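Iron transport multicopper oxidase FET3 (Saccharomyces cerevisiae, PDB 1ZPU) oxidises ferrous to ferric iron at the expense of dioxygen, using four copper ions, for high-affinity iron uptake through the permease FTR1, and also oxidises cuprous ions. Local coordinates at residues 60-65 / 393-398; 101-106 / 191-196. One frame throughout, in Å; residues are numbered along the deposited sequence.

Contact 1 (60-65 / 393-398); sequences HFHGLF and PFHLHG. With CU1 (copper (I) ion), chain B; CU1 (copper (I) ion), chain C; CU1 (copper (I) ion), chain D; NAG (2-acetamido-2-deoxy-beta-D-glucopyranose), chain E.
Two of the four His-X-His pairs that hold the trinuclear copper cluster of the multicopper oxidase fold meet here, His-60 and His-62 from the first cupredoxin domain and His-395 and His-397 from the third. The first member of each pair binds the type 2 copper (chain B), with His-60 NE2 at 2.1 Å and His-395 NE2 at 2.0 Å. In His-60 CG is anti to the backbone N (chi1 165°), and NE2 at the far end of the ring reaches the copper. The second members serve the type 3 pair: His-62 ND1 lies 1.9 Å from the chain C copper, which His-105 and His-464 also hold, and His-397 NE2 lies 2.1 Å from the chain D copper, shared with His-107 and His-462. Each type 2 ligand stacks on a type 3 ligand of the other domain. His-62 and His-395 lie face to face, centroids 3.7 Å apart and planes at 23°; His-60 and His-397 form an offset stack at 4.0 Å and 19°. Beyond the cluster, Phe-65 CD1 packs 3.4 Å from Gly-398 O, beside a glycan. The type 2 ligands bond through ND1 to backbone carbonyls, His-60 to Asp-73 O and His-395 to Asp-437 O, whereas the type 3 ligands use the carboxylates, His-397 ND1 that of Asp-73 and His-62 NE2 that of Asp-437. With one nitrogen on copper and the other on a carbonyl or carboxylate oxygen, each imidazole is fixed in rotation, and the type 2 copper ties the two domains together.

Contact 2 (101-106 / 191-196); sequences TYWYHS and RIVNVG. With CU1 (copper (I) ion), chain C.
Thr-101 OG1 is held by two groups of the second domain: it is hydrogen-bonded to Thr-237 OG1 and accepts a weak bond from Arg-191 NH1 at 3.4 Å. The hydroxyl meets the guanidinium at its edge, near its plane, while Arg-191 NH2 forms a salt bridge with Glu-134. The methyl of Thr-101 turns to the apolar side, with CG2 3.8 Å from Val-193 CG2. These residues belong to strands 100-105 and 187-194, which come from the sheets of the first and second cupredoxin domains and face each other through their side chains; the axes of the short segments approach to 8.6 Å with their N-to-C directions 35° apart. Farther along, the indole of Trp-103 packs against strand 187-194 and the residues just after it. With CG between the backbone N and the carbonyl carbon (chi1 62°), one indole face is turned to Val-193 and Val-195. Val-195 CA makes a CH-pi contact 4.2 Å from the centroid of the six-membered ring, its CG1 lies 3.6 Å from Trp-103 CE3, and Val-193 CG1 sits over the same face near the rim. The opposite face receives His-105 CD2, from a type 3 copper ligand whose ND1 donates to Ser-106 O at 2.9 Å. Val-195 is the middle residue of an Asx turn, in which Gly-196 N donates to Asn-194 OD1 at 2.8 Å.

Strands 60-62 and 100-105 are neighbours in one sheet, so contacts 1 and 2, with centres about 11 Å apart, meet directly. Probable backbone hydrogen bonds run from His-62 N to Trp-103 O (2.7 Å) and from His-60 N to His-105 O (2.8 Å). The chain C copper bridges the two contacts through one ligand of each, His-62 and His-105, and His-464 completes its protein ligands. Trp-103 CZ2 comes within 3.8 Å of this metal, which brings the packing between the first and second domains right up to the type 3 copper. Contact 1 in turn joins the first domain to the third, so the sheet holding both strands has partners in both other domains.

Contact 1 (60-65 / 393-398)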
ATOM      1  N   HIS A  60       7.314  -3.141  -6.451  1.00 69.26           N
ATOM      2  CA  HIS A  60       5.898  -3.250  -6.729  1.00 69.05           C
ATOM      3  C   HIS A  60       5.377  -1.886  -7.130  1.00 69.14           C
ATOM      4  O   HIS A  60       5.740  -0.890  -6.526  1.00 69.42           O
ATOM      5  CB  HIS A  60       5.172  -3.733  -5.483  1.00 68.82           C
ATOM      6  CG  HIS A  60       3.685  -3.548  -5.536  1.00 69.06           C
ATOM      7  ND1 HIS A  60       2.915  -4.000  -6.585  1.00 69.15           N
ATOM      8  CD2 HIS A  60       2.825  -2.989  -4.657  1.00 68.61           C
ATOM      9  CE1 HIS A  60       1.650  -3.706  -6.361  1.00 68.01           C
ATOM     10  NE2 HIS A  60       1.568  -3.100  -5.195  1.00 68.29           N
ATOM     11  N   PHE A  61       4.518  -1.844  -8.141  1.00 69.05           N
ATOM     12  CA  PHE A  61       3.931  -0.596  -8.604  1.00 68.86           C
ATOM     13  C   PHE A  61       2.486  -0.493  -8.139  1.00 69.01           C
ATOM     14  O   PHE A  61       1.580  -1.082  -8.726  1.00 69.18           O
ATOM     15  CB  PHE A  61       4.110  -0.468 -10.108  1.00 68.44           C
ATOM     16  CG  PHE A  61       5.519  -0.704 -10.534  1.00 68.65           C
ATOM     17  CD1 PHE A  61       5.977  -2.011 -10.791  1.00 68.18           C
ATOM     18  CD2 PHE A  61       6.419   0.353 -10.603  1.00 68.04           C
ATOM     19  CE1 PHE A  61       7.293  -2.245 -11.137  1.00 67.07           C
ATOM     20  CE2 PHE A  61       7.747   0.122 -10.952  1.00 67.62           C
ATOM     21  CZ  PHE A  61       8.181  -1.174 -11.222  1.00 67.35           C
ATOM     22  N   HIS A  62       2.306   0.252  -7.055  1.00 69.03           N
ATOM     23  CA  HIS A  62       1.088   0.240  -6.266  1.00 68.91           C
ATOM     24  C   HIS A  62      -0.081   0.813  -7.023  1.00 69.13           C
ATOM     25  O   HIS A  62      -0.088   1.999  -7.370  1.00 69.25           O
ATOM     26  CB  HIS A  62       1.291   1.051  -4.990  1.00 68.50           C
ATOM     27  CG  HIS A  62       0.141   0.963  -4.041  1.00 68.90           C
ATOM     28  ND1 HIS A  62       0.250   0.389  -2.795  1.00 68.04           N
ATOM     29  CD2 HIS A  62      -1.149   1.362  -4.164  1.00 69.04           C
ATOM     30  CE1 HIS A  62      -0.922   0.443  -2.190  1.00 69.02           C
ATOM     31  NE2 HIS A  62      -1.789   1.022  -2.999  1.00 69.07           N
ATOM     32  N   GLY A  63      -1.089  -0.021  -7.252  1.00 69.23           N
ATOM     33  CA  GLY A  63      -2.348   0.456  -7.811  1.00 69.18           C
ATOM     34  C   GLY A  63      -2.530   0.048  -9.252  1.00 69.08           C
ATOM     35  O   GLY A  63      -3.652  -0.025  -9.744  1.00 69.54           O
ATOM     36  N   LEU A  64      -1.423  -0.224  -9.927  1.00 68.85           N
ATOM     37  CA  LEU A  64      -1.441  -0.639 -11.312  1.00 68.67           C
ATOM     38  C   LEU A  64      -2.048  -2.033 -11.428  1.00 68.76           C
ATOM     39  O   LEU A  64      -1.746  -2.919 -10.634  1.00 68.84           O
ATOM     40  CB  LEU A  64      -0.020  -0.586 -11.858  1.00 68.43           C
ATOM     41  CG  LEU A  64       0.480   0.737 -12.464  1.00 68.41           C
ATOM     42  CD1 LEU A  64       0.155   1.993 -11.672  1.00 67.42           C
ATOM     43  CD2 LEU A  64       1.964   0.658 -12.746  1.00 68.68           C
ATOM     44  N   PHE A  65      -2.929  -2.219 -12.402  1.00 68.91           N
ATOM     45  CA  PHE A  65      -3.727  -3.444 -12.481  1.00 69.08           C
ATOM     46  C   PHE A  65      -2.975  -4.630 -13.067  1.00 69.19           C
ATOM     47  O   PHE A  65      -3.393  -5.776 -12.903  1.00 69.22           O
ATOM     48  CB  PHE A  65      -5.019  -3.200 -13.264  1.00 69.14           C
ATOM     49  CG  PHE A  65      -5.977  -2.244 -12.586  1.00 69.85           C
ATOM     50  CD1 PHE A  65      -6.031  -2.147 -11.193  1.00 69.90           C
ATOM     51  CD2 PHE A  65      -6.837  -1.456 -13.341  1.00 69.74           C
ATOM     52  CE1 PHE A  65      -6.902  -1.269 -10.574  1.00 69.87           C
ATOM     53  CE2 PHE A  65      -7.712  -0.583 -12.724  1.00 69.75           C
ATOM     54  CZ  PHE A  65      -7.751  -0.493 -11.343  1.00 69.69           C
ATOM     55  N   PRO A 393      -4.896  -0.202   7.401  1.00 69.17           N
ATOM     56  CA  PRO A 393      -5.216   0.062   6.018  1.00 69.03           C
ATOM     57  C   PRO A 393      -4.929  -1.179   5.152  1.00 69.00           C
ATOM     58  O   PRO A 393      -3.780  -1.529   4.918  1.00 69.28           O
ATOM     59  CB  PRO A 393      -4.280   1.214   5.681  1.00 68.76           C
ATOM     60  CG  PRO A 393      -3.107   1.039   6.609  1.00 69.23           C
ATOM     61  CD  PRO A 393      -3.482   0.071   7.690  1.00 69.35           C
ATOM     62  N   PHE A 394      -5.971  -1.854   4.706  1.00 68.77           N
ATOM     63  CA  PHE A 394      -5.796  -3.004   3.851  1.00 68.56           C
ATOM     64  C   PHE A 394      -5.806  -2.593   2.403  1.00 68.74           C
ATOM     65  O   PHE A 394      -6.551  -1.699   2.002  1.00 68.69           O
ATOM     66  CB  PHE A 394      -6.850  -4.073   4.126  1.00 68.42           C
ATOM     67  CG  PHE A 394      -6.680  -4.736   5.452  1.00 68.18           C
ATOM     68  CD1 PHE A 394      -7.353  -4.266   6.569  1.00 67.17           C
ATOM     69  CD2 PHE A 394      -5.806  -5.807   5.598  1.00 68.01           C
ATOM     70  CE1 PHE A 394      -7.170  -4.863   7.808  1.00 66.62           C
ATOM     71  CE2 PHE A 394      -5.629  -6.411   6.846  1.00 67.49           C
ATOM     72  CZ  PHE A 394      -6.322  -5.937   7.945  1.00 66.61           C
ATOM     73  N   HIS A 395      -4.956  -3.255   1.628  1.00 68.71           N
ATOM     74  CA  HIS A 395      -4.786  -2.931   0.243  1.00 68.54           C
ATOM     75  C   HIS A 395      -4.917  -4.196  -0.603  1.00 68.92           C
ATOM     76  O   HIS A 395      -4.505  -5.292  -0.176  1.00 69.03           O
ATOM     77  CB  HIS A 395      -3.453  -2.216   0.034  1.00 68.21           C
ATOM     78  CG  HIS A 395      -2.972  -2.239  -1.382  1.00 68.47           C
ATOM     79  ND1 HIS A 395      -3.640  -1.603  -2.407  1.00 67.76           N
ATOM     80  CD2 HIS A 395      -1.908  -2.854  -1.948  1.00 67.70           C
ATOM     81  CE1 HIS A 395      -3.000  -1.815  -3.539  1.00 67.48           C
ATOM     82  NE2 HIS A 395      -1.946  -2.569  -3.288  1.00 67.39           N
ATOM     83  N   LEU A 396      -5.512  -4.032  -1.791  1.00 68.86           N
ATOM     84  CA  LEU A 396      -5.763  -5.134  -2.701  1.00 68.91           C
ATOM     85  C   LEU A 396      -5.060  -4.919  -4.023  1.00 69.05           C
ATOM     86  O   LEU A 396      -5.314  -3.928  -4.707  1.00 69.42           O
ATOM     87  CB  LEU A 396      -7.265  -5.295  -2.937  1.00 68.91           C
ATOM     88  CG  LEU A 396      -7.760  -6.354  -3.940  1.00 69.20           C
ATOM     89  CD1 LEU A 396      -7.483  -7.799  -3.481  1.00 67.55           C
ATOM     90  CD2 LEU A 396      -9.251  -6.142  -4.217  1.00 68.73           C
ATOM     91  N   HIS A 397      -4.179  -5.850  -4.389  1.00 69.13           N
ATOM     92  CA  HIS A 397      -3.475  -5.786  -5.671  1.00 69.02           C
ATOM     93  C   HIS A 397      -4.437  -6.096  -6.817  1.00 69.11           C
ATOM     94  O   HIS A 397      -5.422  -6.815  -6.622  1.00 69.12           O
ATOM     95  CB  HIS A 397      -2.331  -6.783  -5.704  1.00 68.71           C
ATOM     96  CG  HIS A 397      -1.155  -6.393  -4.868  1.00 68.95           C
ATOM     97  ND1 HIS A 397       0.125  -6.347  -5.370  1.00 68.88           N
ATOM     98  CD2 HIS A 397      -1.059  -6.050  -3.560  1.00 69.75           C
ATOM     99  CE1 HIS A 397       0.958  -5.992  -4.409  1.00 69.68           C
ATOM    100  NE2 HIS A 397       0.264  -5.804  -3.301  1.00 69.03           N
ATOM    101  N   GLY A 398      -4.161  -5.533  -7.996  1.00 69.02           N
ATOM    102  CA  GLY A 398      -4.888  -5.871  -9.221  1.00 69.08           C
ATOM    103  C   GLY A 398      -6.269  -5.263  -9.437  1.00 69.17           C
ATOM    104  O   GLY A 398      -6.844  -5.409 -10.512  1.00 69.32           O
TER
HETATM  105 CU   CU1 B1004      -0.377  -2.674  -4.604  1.00100.00          CU
HETATM  106 CU   CU1 C1003       1.781  -0.466  -1.947  1.00 89.16          CU
HETATM  107 CU   CU1 D1002       1.338  -5.536  -1.473  1.00 87.41          CU
HETATM  108  C1  NAG E2008      -8.445  -6.542 -17.889  1.00 69.68           C
HETATM  109  C2  NAG E2008      -9.478  -5.608 -17.258  1.00 69.54           C
HETATM  110  C3  NAG E2008     -10.895  -5.901 -17.742  1.00 69.71           C
HETATM  111  C4  NAG E2008     -10.945  -5.962 -19.274  1.00 70.06           C
HETATM  112  C5  NAG E2008      -9.807  -6.858 -19.800  1.00 69.96           C
HETATM  113  C6  NAG E2008      -9.752  -6.884 -21.321  1.00 69.97           C
HETATM  114  C7  NAG E2008      -9.004  -4.573 -15.101  1.00 70.00           C
HETATM  115  C8  NAG E2008      -8.810  -4.793 -13.628  1.00 68.91           C
HETATM  116  N2  NAG E2008      -9.416  -5.640 -15.806  1.00 69.95           N
HETATM  117  O3  NAG E2008     -11.736  -4.871 -17.279  1.00 69.48           O
HETATM  118  O4  NAG E2008     -12.228  -6.364 -19.741  1.00 69.56           O
HETATM  119  O5  NAG E2008      -8.549  -6.414 -19.299  1.00 69.83           O
HETATM  120  O6  NAG E2008      -9.486  -5.582 -21.794  1.00 70.75           O
HETATM  121  O7  NAG E2008      -8.782  -3.456 -15.592  1.00 69.32           O

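Contact 2 (101-106 / 191-196)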
ATOM      1  N   THR A 101      -2.758   9.090  -9.885  1.00 69.17           N
ATOM      2  CA  THR A 101      -1.639   9.119  -8.948  1.00 69.13           C
ATOM      3  C   THR A 101      -1.333   7.755  -8.347  1.00 69.10           C
ATOM      4  O   THR A 101      -2.179   7.156  -7.680  1.00 68.98           O
ATOM      5  CB  THR A 101      -1.870  10.175  -7.841  1.00 69.19           C
ATOM      6  OG1 THR A 101      -2.334  11.397  -8.449  1.00 69.49           O
ATOM      7  CG2 THR A 101      -0.571  10.433  -7.065  1.00 67.90           C
ATOM      8  N   TYR A 102      -0.121   7.263  -8.606  1.00 68.99           N
ATOM      9  CA  TYR A 102       0.318   5.992  -8.031  1.00 68.83           C
ATOM     10  C   TYR A 102       1.707   6.144  -7.446  1.00 68.68           C
ATOM     11  O   TYR A 102       2.288   7.219  -7.486  1.00 68.73           O
ATOM     12  CB  TYR A 102       0.272   4.866  -9.082  1.00 68.71           C
ATOM     13  CG  TYR A 102      -1.086   4.733  -9.713  1.00 68.15           C
ATOM     14  CD1 TYR A 102      -1.487   5.596 -10.726  1.00 67.54           C
ATOM     15  CD2 TYR A 102      -1.979   3.778  -9.272  1.00 67.92           C
ATOM     16  CE1 TYR A 102      -2.722   5.507 -11.284  1.00 67.79           C
ATOM     17  CE2 TYR A 102      -3.231   3.673  -9.829  1.00 68.29           C
ATOM     18  CZ  TYR A 102      -3.598   4.547 -10.832  1.00 68.71           C
ATOM     19  OH  TYR A 102      -4.845   4.459 -11.396  1.00 69.46           O
ATOM     20  N   TRP A 103       2.227   5.067  -6.880  1.00 68.61           N
ATOM     21  CA  TRP A 103       3.606   5.032  -6.431  1.00 68.37           C
ATOM     22  C   TRP A 103       4.199   3.633  -6.539  1.00 68.67           C
ATOM     23  O   TRP A 103       3.490   2.638  -6.736  1.00 68.79           O
ATOM     24  CB  TRP A 103       3.755   5.570  -5.003  1.00 67.95           C
ATOM     25  CG  TRP A 103       3.014   4.816  -3.916  1.00 67.57           C
ATOM     26  CD1 TRP A 103       1.676   4.603  -3.845  1.00 67.23           C
ATOM     27  CD2 TRP A 103       3.571   4.250  -2.719  1.00 66.53           C
ATOM     28  NE1 TRP A 103       1.365   3.908  -2.710  1.00 67.50           N
ATOM     29  CE2 TRP A 103       2.508   3.680  -1.996  1.00 66.59           C
ATOM     30  CE3 TRP A 103       4.863   4.161  -2.197  1.00 66.26           C
ATOM     31  CZ2 TRP A 103       2.692   3.024  -0.779  1.00 66.63           C
ATOM     32  CZ3 TRP A 103       5.050   3.514  -0.983  1.00 67.02           C
ATOM     33  CH2 TRP A 103       3.971   2.954  -0.288  1.00 67.29           C
ATOM     34  N   TYR A 104       5.516   3.570  -6.428  1.00 68.65           N
ATOM     35  CA  TYR A 104       6.201   2.310  -6.440  1.00 68.42           C
ATOM     36  C   TYR A 104       7.028   2.172  -5.175  1.00 68.60           C
ATOM     37  O   TYR A 104       7.572   3.149  -4.666  1.00 68.80           O
ATOM     38  CB  TYR A 104       7.077   2.223  -7.681  1.00 68.28           C
ATOM     39  CG  TYR A 104       8.281   3.129  -7.687  1.00 67.83           C
ATOM     40  CD1 TYR A 104       9.498   2.692  -7.178  1.00 66.94           C
ATOM     41  CD2 TYR A 104       8.215   4.410  -8.235  1.00 67.72           C
ATOM     42  CE1 TYR A 104      10.611   3.508  -7.199  1.00 67.74           C
ATOM     43  CE2 TYR A 104       9.333   5.243  -8.258  1.00 67.93           C
ATOM     44  CZ  TYR A 104      10.531   4.782  -7.738  1.00 68.17           C
ATOM     45  OH  TYR A 104      11.657   5.580  -7.762  1.00 68.08           O
ATOM     46  N   HIS A 105       7.111   0.956  -4.656  1.00 68.55           N
ATOM     47  CA  HIS A 105       7.921   0.681  -3.480  1.00 68.69           C
ATOM     48  C   HIS A 105       8.461  -0.732  -3.530  1.00 68.80           C
ATOM     49  O   HIS A 105       7.893  -1.591  -4.205  1.00 68.95           O
ATOM     50  CB  HIS A 105       7.111   0.883  -2.188  1.00 68.49           C
ATOM     51  CG  HIS A 105       5.862   0.055  -2.101  1.00 68.31           C
ATOM     52  ND1 HIS A 105       5.860  -1.254  -1.662  1.00 68.87           N
ATOM     53  CD2 HIS A 105       4.569   0.361  -2.368  1.00 67.23           C
ATOM     54  CE1 HIS A 105       4.622  -1.720  -1.682  1.00 68.29           C
ATOM     55  NE2 HIS A 105       3.820  -0.760  -2.105  1.00 66.84           N
ATOM     56  N   SER A 106       9.558  -0.968  -2.824  1.00 68.73           N
ATOM     57  CA  SER A 106      10.061  -2.317  -2.625  1.00 68.77           C
ATOM     58  C   SER A 106       8.999  -3.130  -1.920  1.00 68.89           C
ATOM     59  O   SER A 106       8.298  -2.617  -1.053  1.00 69.09           O
ATOM     60  CB  SER A 106      11.326  -2.279  -1.772  1.00 68.66           C
ATOM     61  OG  SER A 106      11.694  -3.569  -1.324  1.00 68.79           O
ATOM     62  N   ARG A 191      -1.051  16.567  -5.367  1.00 68.99           N
ATOM     63  CA  ARG A 191      -1.132  15.124  -5.129  1.00 69.01           C
ATOM     64  C   ARG A 191      -0.549  14.787  -3.776  1.00 68.75           C
ATOM     65  O   ARG A 191       0.663  14.842  -3.584  1.00 68.90           O
ATOM     66  CB  ARG A 191      -0.365  14.340  -6.194  1.00 69.04           C
ATOM     67  CG  ARG A 191      -0.718  14.648  -7.621  1.00 69.54           C
ATOM     68  CD  ARG A 191       0.383  14.144  -8.518  1.00 71.07           C
ATOM     69  NE  ARG A 191       0.439  14.889  -9.765  1.00 73.35           N
ATOM     70  CZ  ARG A 191      -0.270  14.562 -10.841  1.00 75.82           C
ATOM     71  NH1 ARG A 191      -1.064  13.483 -10.818  1.00 76.27           N
ATOM     72  NH2 ARG A 191      -0.180  15.303 -11.943  1.00 76.26           N
ATOM     73  N   ILE A 192      -1.403  14.426  -2.834  1.00 68.61           N
ATOM     74  CA  ILE A 192      -0.927  14.087  -1.499  1.00 68.84           C
ATOM     75  C   ILE A 192      -0.852  12.579  -1.381  1.00 69.09           C
ATOM     76  O   ILE A 192      -1.875  11.910  -1.485  1.00 69.49           O
ATOM     77  CB  ILE A 192      -1.820  14.691  -0.382  1.00 68.58           C
ATOM     78  CG1 ILE A 192      -2.104  16.149  -0.679  1.00 68.34           C
ATOM     79  CG2 ILE A 192      -1.124  14.653   0.953  1.00 67.33           C
ATOM     80  CD1 ILE A 192      -3.414  16.649  -0.098  1.00 70.51           C
ATOM     81  N   VAL A 193       0.357  12.050  -1.183  1.00 68.93           N
ATOM     82  CA  VAL A 193       0.558  10.606  -1.098  1.00 68.83           C
ATOM     83  C   VAL A 193       1.167  10.241   0.237  1.00 69.06           C
ATOM     84  O   VAL A 193       2.202  10.804   0.620  1.00 69.52           O
ATOM     85  CB  VAL A 193       1.513  10.095  -2.204  1.00 68.93           C
ATOM     86  CG1 VAL A 193       1.606   8.583  -2.167  1.00 68.73           C
ATOM     87  CG2 VAL A 193       1.069  10.563  -3.593  1.00 68.66           C
ATOM     88  N   ASN A 194       0.553   9.303   0.951  1.00 68.87           N
ATOM     89  CA  ASN A 194       1.228   8.767   2.128  1.00 69.01           C
ATOM     90  C   ASN A 194       2.110   7.542   1.807  1.00 69.03           C
ATOM     91  O   ASN A 194       1.619   6.413   1.722  1.00 68.79           O
ATOM     92  CB  ASN A 194       0.257   8.494   3.265  1.00 68.67           C
ATOM     93  CG  ASN A 194       0.973   8.103   4.514  1.00 69.62           C
ATOM     94  OD1 ASN A 194       2.171   7.769   4.463  1.00 71.24           O
ATOM     95  ND2 ASN A 194       0.279   8.135   5.645  1.00 67.77           N
ATOM     96  N   VAL A 195       3.405   7.781   1.607  1.00 69.04           N
ATOM     97  CA  VAL A 195       4.349   6.712   1.253  1.00 68.91           C
ATOM     98  C   VAL A 195       5.013   6.126   2.502  1.00 69.06           C
ATOM     99  O   VAL A 195       6.115   5.595   2.444  1.00 69.15           O
ATOM    100  CB  VAL A 195       5.413   7.246   0.297  1.00 69.01           C
ATOM    101  CG1 VAL A 195       4.785   7.576  -1.075  1.00 68.81           C
ATOM    102  CG2 VAL A 195       6.044   8.481   0.894  1.00 68.42           C
ATOM    103  N   GLY A 196       4.344   6.250   3.642  1.00 69.10           N
ATOM    104  CA  GLY A 196       4.886   5.772   4.903  1.00 68.98           C
ATOM    105  C   GLY A 196       4.727   4.268   5.037  1.00 69.20           C
ATOM    106  O   GLY A 196       4.067   3.614   4.218  1.00 68.72           O
TER
HETATM  107 CU   CU1 C1003       1.781  -0.466  -1.947  1.00 89.16          CU